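Local coordinates for regulator of G-protein signaling 1 (PDB 2BV1), which speeds up GTP hydrolysis by G protein alpha subunits, driving them into their inactive GDP-bound form and so damping signalling from G protein-coupled receptors, at residues Leu14-Ser23 with Tyr136-Gln144. Residues are numbered along the deposited sequence; the frame is centred on the assembly and turned at random.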
# COMPACT_ATOMS: atom_id res chain seq x y z
N LEU A 14 -15.14 13.06 9.80
CA LEU A 14 -15.44 11.70 9.37
C LEU A 14 -16.94 11.48 9.46
O LEU A 14 -17.61 12.08 10.29
CB LEU A 14 -14.71 10.65 10.24
CG LEU A 14 -14.68 9.19 9.72
CD1 LEU A 14 -14.01 9.07 8.35
CD2 LEU A 14 -14.01 8.24 10.73
N SER A 15 -17.48 10.67 8.56
CA SER A 15 -18.92 10.27 8.60
C SER A 15 -19.08 8.79 8.38
O SER A 15 -18.21 8.14 7.75
CB SER A 15 -19.74 11.00 7.55
OG SER A 15 -19.38 10.57 6.25
N ALA A 16 -20.22 8.27 8.84
CA ALA A 16 -20.57 6.87 8.63
C ALA A 16 -20.63 6.60 7.11
O ALA A 16 -20.17 5.56 6.63
CB ALA A 16 -21.91 6.54 9.32
N ALA A 17 -21.17 7.57 6.37
CA ALA A 17 -21.29 7.47 4.91
C ALA A 17 -19.92 7.24 4.31
O ALA A 17 -19.74 6.34 3.50
CB ALA A 17 -21.93 8.70 4.31
N GLU A 18 -18.93 8.04 4.74
CA GLU A 18 -17.59 7.92 4.19
C GLU A 18 -16.98 6.57 4.47
O GLU A 18 -16.40 5.95 3.58
CB GLU A 18 -16.66 9.05 4.74
CG GLU A 18 -15.23 8.97 4.29
CD GLU A 18 -15.07 8.91 2.77
OE1 GLU A 18 -15.85 9.58 2.05
OE2 GLU A 18 -14.14 8.22 2.30
N VAL A 19 -17.08 6.13 5.72
CA VAL A 19 -16.56 4.86 6.14
C VAL A 19 -17.30 3.71 5.38
O VAL A 19 -16.66 2.73 5.03
CB VAL A 19 -16.70 4.68 7.64
CG1 VAL A 19 -16.34 3.24 8.08
CG2 VAL A 19 -15.87 5.74 8.36
N MET A 20 -18.62 3.83 5.14
CA MET A 20 -19.35 2.88 4.24
C MET A 20 -18.73 2.81 2.83
O MET A 20 -18.58 1.73 2.27
CB MET A 20 -20.85 3.25 4.08
CG MET A 20 -21.73 3.19 5.30
SD MET A 20 -23.49 3.79 5.16
CE MET A 20 -23.79 3.48 3.41
N GLN A 21 -18.41 3.96 2.23
CA GLN A 21 -17.77 4.04 0.93
C GLN A 21 -16.46 3.25 0.74
O GLN A 21 -16.15 2.80 -0.37
CB GLN A 21 -17.58 5.50 0.52
CG GLN A 21 -18.86 6.20 0.04
CD GLN A 21 -19.35 5.71 -1.32
OE1 GLN A 21 -18.70 5.92 -2.37
NE2 GLN A 21 -20.52 5.07 -1.32
N TRP A 22 -15.71 3.10 1.82
CA TRP A 22 -14.47 2.33 1.83
C TRP A 22 -14.71 0.85 1.48
O TRP A 22 -13.78 0.18 1.04
CB TRP A 22 -13.80 2.36 3.20
CG TRP A 22 -13.44 3.75 3.73
CD1 TRP A 22 -13.43 4.90 3.04
CD2 TRP A 22 -13.00 4.06 5.05
NE1 TRP A 22 -13.01 5.94 3.84
CE2 TRP A 22 -12.76 5.46 5.08
CE3 TRP A 22 -12.77 3.30 6.20
CZ2 TRP A 22 -12.34 6.12 6.24
CZ3 TRP A 22 -12.30 3.97 7.36
CH2 TRP A 22 -12.13 5.36 7.37
N SER A 23 -15.94 0.36 1.77
CA SER A 23 -16.35 -0.98 1.34
C SER A 23 -16.67 -1.08 -0.15
O SER A 23 -16.83 -2.17 -0.67
CB SER A 23 -17.53 -1.48 2.18
OG SER A 23 -18.69 -0.87 1.70
N TYR A 136 -12.92 -2.00 11.51
CA TYR A 136 -13.83 -1.41 10.55
C TYR A 136 -15.29 -1.34 11.03
O TYR A 136 -15.89 -0.28 11.01
CB TYR A 136 -13.72 -2.13 9.20
CG TYR A 136 -14.61 -1.52 8.14
CD1 TYR A 136 -14.29 -0.30 7.56
CD2 TYR A 136 -15.79 -2.16 7.76
CE1 TYR A 136 -15.14 0.27 6.63
CE2 TYR A 136 -16.63 -1.60 6.85
CZ TYR A 136 -16.30 -0.40 6.27
OH TYR A 136 -17.13 0.17 5.36
N LEU A 137 -15.84 -2.46 11.48
CA LEU A 137 -17.26 -2.55 11.78
C LEU A 137 -17.65 -1.73 13.02
O LEU A 137 -18.67 -1.05 13.00
CB LEU A 137 -17.69 -4.02 11.89
CG LEU A 137 -17.60 -4.80 10.56
CD1 LEU A 137 -17.78 -6.27 10.71
CD2 LEU A 137 -18.61 -4.25 9.58
N ASN A 138 -16.80 -1.74 14.06
CA ASN A 138 -16.98 -0.81 15.21
C ASN A 138 -16.97 0.64 14.79
O ASN A 138 -17.87 1.38 15.14
CB ASN A 138 -15.93 -1.06 16.35
CG ASN A 138 -16.16 -2.41 17.09
OD1 ASN A 138 -17.22 -3.00 16.98
ND2 ASN A 138 -15.16 -2.88 17.83
N LEU A 139 -15.96 1.04 14.02
CA LEU A 139 -15.86 2.43 13.56
C LEU A 139 -17.15 2.83 12.85
O LEU A 139 -17.76 3.84 13.16
CB LEU A 139 -14.67 2.63 12.62
CG LEU A 139 -14.37 4.05 12.16
CD1 LEU A 139 -13.92 4.97 13.39
CD2 LEU A 139 -13.35 4.12 11.05
N LEU A 140 -17.56 1.99 11.90
CA LEU A 140 -18.75 2.23 11.09
C LEU A 140 -20.01 2.39 11.93
O LEU A 140 -20.73 3.38 11.80
CB LEU A 140 -18.91 1.08 10.08
CG LEU A 140 -20.11 1.07 9.16
CD1 LEU A 140 -20.28 2.42 8.41
CD2 LEU A 140 -20.02 -0.10 8.18
N ASN A 141 -20.26 1.42 12.81
CA ASN A 141 -21.51 1.38 13.57
C ASN A 141 -21.60 2.44 14.65
O ASN A 141 -22.63 3.08 14.81
CB ASN A 141 -21.72 -0.04 14.12
CG ASN A 141 -22.28 -0.98 13.04
OD1 ASN A 141 -23.50 -1.04 12.84
ND2 ASN A 141 -21.39 -1.66 12.31
N ASP A 142 -20.49 2.66 15.35
CA ASP A 142 -20.47 3.62 16.46
C ASP A 142 -20.56 5.08 15.97
O ASP A 142 -20.87 5.98 16.76
CB ASP A 142 -19.23 3.36 17.32
CG ASP A 142 -19.26 1.98 17.99
OD1 ASP A 142 -20.33 1.32 17.92
OD2 ASP A 142 -18.25 1.53 18.59
N LEU A 143 -20.30 5.31 14.68
CA LEU A 143 -20.55 6.62 14.06
C LEU A 143 -22.06 6.90 13.86
O LEU A 143 -22.46 8.03 13.67
CB LEU A 143 -19.84 6.74 12.72
CG LEU A 143 -18.37 7.16 12.77
CD1 LEU A 143 -17.70 6.85 11.44
CD2 LEU A 143 -18.23 8.65 13.10
N GLN A 144 -22.85 5.83 13.88
CA GLN A 144 -24.31 5.89 13.71
C GLN A 144 -24.99 5.57 15.00
O GLN A 144 -24.99 6.41 15.86
CB GLN A 144 -24.74 4.85 12.70
CG GLN A 144 -23.86 4.82 11.49
CD GLN A 144 -24.23 3.72 10.56
OE1 GLN A 144 -25.39 3.61 10.15
NE2 GLN A 144 -23.27 2.88 10.23
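Val19 and Tyr136 pass each other in opposite directions where the first and last helices of the all-helical RGS domain pair near the two chain ends. The axes of helices 16-21 and 136-142 run roughly antiparallel, at 149°, and come within 9.0 Å. Tyr136 sets its CG anti to the backbone N (chi1 -178°), which carries the phenol across to the first helix. Its hydroxyl donates to Val19 O at 2.6 Å, from above the carbonyl plane. Val19 CG1 touches Tyr136 CE1 at 3.5 Å, while Trp22 CE3 lies in the plane of the tyrosine ring, at its edge. A phenylalanine in place of Tyr136 would probably keep much of this packing but leave Val19 O without its cross-helix donor. Phe130 and Leu131 of helix 112-131 also touch Tyr136. The valine branches divide the work: CG1 also rests on Leu140 CB, while CG2 faces the ends of Leu139 and Leu143. Leu14 reaches Leu139 tip to tip, CD2 to CD2 at 4.2 Å, and its side chain crosses that of Leu143 at about a right angle. Met20 CG packs against Leu140 CD1 at 3.5 Å, again nearly at right angles. Ser15 is the N-cap of helix 16-21, and its OG accepts from Glu18 N. Ala16 CB sits 3.4 Å from Gln144 CG, and the extended Gln144 side chain brings NE2 to Leu140 O, to which it donates from above the carbonyl plane.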